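Local coordinates for protein 2,3-dihydroxybenzoate-AMP ligase (Bacillus subtilis, PDB 1MDF) that is an AMP-binding enzyme of the ANL superfamily, built from a large N-terminal part and a smaller C-terminal domain, at residues A[356-361]-A[385-390]; A[379-384]-A[409-414]. All coordinates share one frame; numbering follows the deposited sequence.

Contact 1 of 2, residues A[356-361]-A[385-390]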
loop_
_atom_site.group_PDB
_atom_site.type_symbol
_atom_site.label_atom_id
_atom_site.label_comp_id
_atom_site.label_asym_id
_atom_site.label_seq_id
_atom_site.Cartn_x
_atom_site.Cartn_y
_atom_site.Cartn_z
ATOM N N PRO A 356 5.501 13.884 7.889
ATOM C CA PRO A 356 4.818 14.266 6.651
ATOM C C PRO A 356 5.767 14.725 5.556
ATOM O O PRO A 356 6.659 15.540 5.803
ATOM C CB PRO A 356 3.886 15.377 7.108
ATOM C CG PRO A 356 3.532 14.954 8.484
ATOM C CD PRO A 356 4.877 14.552 9.042
ATOM N N MET A 357 5.557 14.206 4.346
ATOM C CA MET A 357 6.391 14.540 3.204
ATOM C C MET A 357 6.080 15.915 2.615
ATOM O O MET A 357 6.826 16.412 1.776
ATOM C CB MET A 357 6.253 13.472 2.105
ATOM C CG MET A 357 4.909 13.443 1.379
ATOM S SD MET A 357 4.922 12.314 -0.055
ATOM C CE MET A 357 3.207 11.906 -0.176
ATOM N N SER A 358 4.984 16.531 3.050
ATOM C CA SER A 358 4.617 17.844 2.530
ATOM C C SER A 358 4.405 18.900 3.617
ATOM O O SER A 358 3.648 18.692 4.569
ATOM C CB SER A 358 3.356 17.740 1.672
ATOM O OG SER A 358 2.953 19.011 1.183
ATOM N N PRO A 359 5.074 20.059 3.475
ATOM C CA PRO A 359 4.968 21.162 4.433
ATOM C C PRO A 359 3.514 21.570 4.607
ATOM O O PRO A 359 3.161 22.289 5.541
ATOM C CB PRO A 359 5.797 22.267 3.785
ATOM C CG PRO A 359 6.818 21.503 2.993
ATOM C CD PRO A 359 5.993 20.408 2.377
ATOM N N TYR A 360 2.669 21.102 3.701
ATOM C CA TYR A 360 1.261 21.433 3.772
ATOM C C TYR A 360 0.436 20.302 4.350
ATOM O O TYR A 360 -0.788 20.315 4.272
ATOM C CB TYR A 360 0.749 21.827 2.395
ATOM C CG TYR A 360 1.485 23.020 1.853
ATOM C CD1 TYR A 360 2.191 22.942 0.655
ATOM C CD2 TYR A 360 1.502 24.221 2.554
ATOM C CE1 TYR A 360 2.902 24.042 0.166
ATOM C CE2 TYR A 360 2.205 25.325 2.079
ATOM C CZ TYR A 360 2.902 25.229 0.887
ATOM O OH TYR A 360 3.594 26.318 0.418
ATOM N N ASP A 361 1.111 19.313 4.919
ATOM C CA ASP A 361 0.413 18.214 5.558
ATOM C C ASP A 361 0.145 18.692 6.977
ATOM O O ASP A 361 1.039 19.249 7.614
ATOM C CB ASP A 361 1.292 16.966 5.628
ATOM C CG ASP A 361 1.172 16.098 4.413
ATOM O OD1 ASP A 361 0.035 15.716 4.064
ATOM O OD2 ASP A 361 2.223 15.791 3.815
ATOM N N GLY A 385 -4.528 17.669 4.050
ATOM C CA GLY A 385 -3.516 18.151 3.133
ATOM C C GLY A 385 -3.797 18.201 1.645
ATOM O O GLY A 385 -4.899 17.903 1.193
ATOM N N PRO A 386 -2.778 18.571 0.852
ATOM C CA PRO A 386 -2.822 18.693 -0.608
ATOM C C PRO A 386 -3.084 17.380 -1.340
ATOM O O PRO A 386 -3.426 17.392 -2.522
ATOM C CB PRO A 386 -1.447 19.257 -0.952
ATOM C CG PRO A 386 -0.984 19.883 0.316
ATOM C CD PRO A 386 -1.435 18.912 1.346
ATOM N N TYR A 387 -2.913 16.253 -0.656
ATOM C CA TYR A 387 -3.141 14.964 -1.298
ATOM C C TYR A 387 -3.860 13.948 -0.408
ATOM O O TYR A 387 -3.703 12.735 -0.580
ATOM C CB TYR A 387 -1.816 14.396 -1.790
ATOM C CG TYR A 387 -0.831 14.187 -0.686
ATOM C CD1 TYR A 387 -0.795 12.990 0.016
ATOM C CD2 TYR A 387 0.040 15.205 -0.309
ATOM C CE1 TYR A 387 0.086 12.809 1.077
ATOM C CE2 TYR A 387 0.928 15.033 0.751
ATOM C CZ TYR A 387 0.942 13.830 1.440
ATOM O OH TYR A 387 1.800 13.642 2.492
ATOM N N THR A 388 -4.634 14.460 0.552
ATOM C CA THR A 388 -5.429 13.632 1.451
ATOM C C THR A 388 -6.885 13.931 1.072
ATOM O O THR A 388 -7.258 15.092 0.957
ATOM C CB THR A 388 -5.161 13.996 2.935
ATOM O OG1 THR A 388 -3.831 13.592 3.287
ATOM C CG2 THR A 388 -6.144 13.292 3.860
ATOM N N ILE A 389 -7.695 12.895 0.861
ATOM C CA ILE A 389 -9.086 13.091 0.462
ATOM C C ILE A 389 -9.975 13.769 1.492
ATOM O O ILE A 389 -9.602 13.941 2.651
ATOM C CB ILE A 389 -9.762 11.758 0.044
ATOM C CG1 ILE A 389 -9.958 10.851 1.260
ATOM C CG2 ILE A 389 -8.918 11.064 -1.021
ATOM C CD1 ILE A 389 -10.726 9.574 0.943
ATOM N N ARG A 390 -11.167 14.148 1.040
ATOM C CA ARG A 390 -12.158 14.832 1.869
ATOM C C ARG A 390 -13.399 13.966 2.036
ATOM O O ARG A 390 -14.335 14.321 2.766
ATOM C CB ARG A 390 -12.538 16.171 1.217
ATOM C CG ARG A 390 -11.414 17.211 1.231
ATOM C CD ARG A 390 -11.047 17.536 2.673
ATOM N NE ARG A 390 -10.027 18.569 2.814
ATOM C CZ ARG A 390 -10.244 19.755 3.373
ATOM N NH1 ARG A 390 -11.452 20.063 3.834
ATOM N NH2 ARG A 390 -9.248 20.617 3.507
#
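Tyr-387 reaches from 385-390 to the carboxylate of Asp-361, and its hydroxyl makes the one hydrogen bond between the two loops, Tyr-387 OH to Asp-361 OD2 at 2.6 Å. The hydroxyl approaches the carboxylate oxygen on its syn side, somewhat out of plane, with ring and carboxylate planes 89° apart. A second donor grips the same oxygen on the anti side: Ser-358 N lies 3.0 Å from Asp-361 OD2, in a bent bond (131°). Two donors on Asp-361 OD2, one syn and one anti, limit how far the carboxylate can turn, and would be expected to favour its charged form. The hydroxyl of Tyr-387 also has a weak partner in Val-337 N.

Residues 358-361 form a type I beta turn, closed by Asp-361 N to Ser-358 O at 2.6 Å, in the loop that leaves the edge strand 355-356 of the large mixed sheet for strand 362-363. The hydroxyl of Ser-358 is hydrogen-bonded to Tyr-209 on helix 204-217, which tethers the turn to that helix.

Apolar contacts flank the polar pair. With CG of Tyr-387 set between its backbone N and carbonyl carbon (chi1 60°), the hydroxyl end of the ring comes to Met-357 and Asp-361. The terminal methyl of Met-357 lies over one face: Met-357 CE is 3.4 Å from Tyr-387 CZ. The sulfur of Met-357, 5.2 Å from the ring centroid and oblique to it, makes this a Met-aromatic contact. Ser-358 CB meets the ring at its edge, in plane, 3.8 Å from Tyr-387 CE2. Farther along, the Pro-386 ring abuts the base of the Tyr-360 side chain, Tyr-360 CB to Pro-386 CG 3.3 Å, and its CD rests 3.3 Å from Tyr-360 O.

Contact 2 of 2, residues A[379-384]-A[409-414]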
loop_
_atom_site.group_PDB
_atom_site.type_symbol
_atom_site.label_atom_id
_atom_site.label_comp_id
_atom_site.label_asym_id
_atom_site.label_seq_id
_atom_site.Cartn_x
_atom_site.Cartn_y
_atom_site.Cartn_z
ATOM N N GLY A 379 -2.343 9.351 21.067
ATOM C CA GLY A 379 -3.728 9.637 20.741
ATOM C C GLY A 379 -4.114 9.294 19.312
ATOM O O GLY A 379 -3.308 8.770 18.545
ATOM N N HIS A 380 -5.359 9.598 18.963
ATOM C CA HIS A 380 -5.897 9.342 17.633
ATOM C C HIS A 380 -5.385 10.358 16.614
ATOM O O HIS A 380 -5.443 11.566 16.856
ATOM C CB HIS A 380 -7.418 9.398 17.691
ATOM C CG HIS A 380 -8.012 8.456 18.688
ATOM N ND1 HIS A 380 -8.053 7.094 18.488
ATOM C CD2 HIS A 380 -8.592 8.680 19.890
ATOM C CE1 HIS A 380 -8.638 6.517 19.524
ATOM N NE2 HIS A 380 -8.974 7.456 20.388
ATOM N N LEU A 381 -4.901 9.859 15.473
ATOM C CA LEU A 381 -4.351 10.705 14.408
ATOM C C LEU A 381 -5.356 11.197 13.378
ATOM O O LEU A 381 -6.190 10.439 12.886
ATOM C CB LEU A 381 -3.238 9.970 13.660
ATOM C CG LEU A 381 -2.582 10.749 12.509
ATOM C CD1 LEU A 381 -1.786 11.922 13.083
ATOM C CD2 LEU A 381 -1.673 9.836 11.697
ATOM N N LEU A 382 -5.272 12.484 13.072
ATOM C CA LEU A 382 -6.121 13.109 12.066
ATOM C C LEU A 382 -5.165 13.937 11.220
ATOM O O LEU A 382 -4.234 14.534 11.745
ATOM C CB LEU A 382 -7.195 14.011 12.699
ATOM C CG LEU A 382 -8.272 13.358 13.572
ATOM C CD1 LEU A 382 -7.686 13.036 14.922
ATOM C CD2 LEU A 382 -9.439 14.289 13.759
ATOM N N THR A 383 -5.382 13.961 9.913
ATOM C CA THR A 383 -4.506 14.712 9.029
ATOM C C THR A 383 -5.314 15.426 7.963
ATOM O O THR A 383 -6.460 15.064 7.699
ATOM C CB THR A 383 -3.508 13.776 8.342
ATOM O OG1 THR A 383 -2.594 14.536 7.544
ATOM C CG2 THR A 383 -4.248 12.790 7.461
ATOM N N ARG A 384 -4.707 16.440 7.354
ATOM C CA ARG A 384 -5.359 17.220 6.306
ATOM C C ARG A 384 -4.285 17.744 5.355
ATOM O O ARG A 384 -3.238 18.210 5.801
ATOM C CB ARG A 384 -6.125 18.389 6.936
ATOM C CG ARG A 384 -7.127 19.066 6.014
ATOM C CD ARG A 384 -7.940 20.110 6.769
ATOM N NE ARG A 384 -7.106 21.207 7.252
ATOM C CZ ARG A 384 -7.545 22.212 8.001
ATOM N NH1 ARG A 384 -8.817 22.273 8.367
ATOM N NH2 ARG A 384 -6.706 23.157 8.387
ATOM N N TYR A 409 -9.223 14.121 8.116
ATOM C CA TYR A 409 -9.472 12.691 7.987
ATOM C C TYR A 409 -9.054 11.927 9.243
ATOM O O TYR A 409 -8.033 12.240 9.855
ATOM C CB TYR A 409 -8.709 12.146 6.777
ATOM C CG TYR A 409 -8.648 10.637 6.717
ATOM C CD1 TYR A 409 -9.811 9.880 6.666
ATOM C CD2 TYR A 409 -7.420 9.966 6.716
ATOM C CE1 TYR A 409 -9.765 8.496 6.616
ATOM C CE2 TYR A 409 -7.362 8.574 6.669
ATOM C CZ TYR A 409 -8.545 7.848 6.618
ATOM O OH TYR A 409 -8.525 6.476 6.570
ATOM N N ARG A 410 -9.839 10.925 9.627
ATOM C CA ARG A 410 -9.520 10.122 10.809
ATOM C C ARG A 410 -8.776 8.867 10.371
ATOM O O ARG A 410 -9.396 7.836 10.097
ATOM C CB ARG A 410 -10.795 9.730 11.565
ATOM C CG ARG A 410 -11.504 10.891 12.267
ATOM C CD ARG A 410 -12.568 10.383 13.235
ATOM N NE ARG A 410 -12.764 11.300 14.355
ATOM C CZ ARG A 410 -13.710 12.230 14.408
ATOM N NH1 ARG A 410 -14.562 12.368 13.401
ATOM N NH2 ARG A 410 -13.790 13.030 15.464
ATOM N N THR A 411 -7.447 8.961 10.325
ATOM C CA THR A 411 -6.595 7.861 9.884
ATOM C C THR A 411 -6.847 6.522 10.554
ATOM O O THR A 411 -6.595 5.479 9.958
ATOM C CB THR A 411 -5.102 8.204 10.051
ATOM O OG1 THR A 411 -4.645 7.771 11.335
ATOM C CG2 THR A 411 -4.889 9.702 9.914
ATOM N N GLY A 412 -7.337 6.540 11.786
ATOM C CA GLY A 412 -7.602 5.294 12.479
ATOM C C GLY A 412 -6.377 4.691 13.145
ATOM O O GLY A 412 -6.418 3.564 13.633
ATOM N N ASP A 413 -5.275 5.432 13.149
ATOM C CA ASP A 413 -4.056 4.966 13.791
ATOM C C ASP A 413 -3.955 5.681 15.131
ATOM O O ASP A 413 -4.601 6.705 15.350
ATOM C CB ASP A 413 -2.816 5.310 12.969
ATOM C CG ASP A 413 -2.887 4.793 11.550
ATOM O OD1 ASP A 413 -3.197 5.592 10.645
ATOM O OD2 ASP A 413 -2.636 3.589 11.336
ATOM N N ILE A 414 -3.159 5.119 16.029
ATOM C CA ILE A 414 -2.923 5.705 17.335
ATOM C C ILE A 414 -1.440 6.002 17.318
ATOM O O ILE A 414 -0.621 5.106 17.112
ATOM C CB ILE A 414 -3.278 4.717 18.462
ATOM C CG1 ILE A 414 -4.800 4.710 18.647
ATOM C CG2 ILE A 414 -2.563 5.089 19.750
ATOM C CD1 ILE A 414 -5.300 3.603 19.512
HETATM O O HOH W 1 -7.905 6.532 15.390
#
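Leu-381 faces Thr-411 and Asp-413 across two neighbouring antiparallel strands, the central pair of a four-stranded sheet running 362-363, 378-384, 409-417, 423-428. Pairing is interrupted by a beta bulge in which the three residues Thr-411 to Asp-413 stand opposite the single residue Leu-381. Gly-412 sits at its middle with a positive phi (83°), a backbone shape that suits glycine. The Thr-Gly-Asp sequence here is a signature of the AMP-binding superfamily.

Backbone hydrogen bonds hold the strands together. Thr-383 and Tyr-409 form a hydrogen-bonded pair, Tyr-409 N to Thr-383 O 2.9 Å and Thr-383 N to Tyr-409 O 3.2 Å. At the bulge itself, Leu-381 N donates almost straight (168°) to Asp-413 O at 3.2 Å, whereas the bond from Thr-411 N to Leu-381 O is weak; beyond it, His-380 and Ile-414 make a non-hydrogen-bonded pair, with Ile-414 CA 3.3 Å from Gly-379 O in a CA-H...O contact.

Side-chain packing centres on the bulge. With CG anti to the backbone N (chi1 180°), the Leu-381 chain crosses Thr-411 obliquely; Leu-381 CG is 3.6 Å from Thr-411 CG2. The same methyl meets Thr-383 CG2, the two side chains crossing near a right angle. On the other face His-380 and Ile-414 lie side by side, pointing the same way.

Arg-410, ahead of the bulge, has its salt bridge with Asp-370. The turn of the bulge is braced by Thr-411, Asp-413 and Arg-428 of strand 423-428: Asp-413 pairs with Arg-428 in a salt bridge, and Arg-428 also donates to Thr-411 O. Thr-411 OG1 donates to Asp-413 OD1 at 2.7 Å, meeting that oxygen on its anti side.

How the contacts relate
Both contacts are largely buried, and they share the chain on either side of Arg-384 and Gly-385: strand 378-384 supplies one half of contact 2, then runs straight into the loop 385-390 of contact 1. Their centres lie about 13 Å apart, and they touch where Thr-388 CG2 packs on Thr-383 and Tyr-409. Contact 2 is sheet pairing, carried by backbone bonds that a bulge interrupts. Contact 1 joins two irregular loops and depends instead on side chains, with one tyrosine-carboxylate bond among sulfur, ring and proline contacts. Both lie against the large mixed sheet, contact 1 at strand 335-339 and contact 2, itself part of the antiparallel sheet, at strand 325-332.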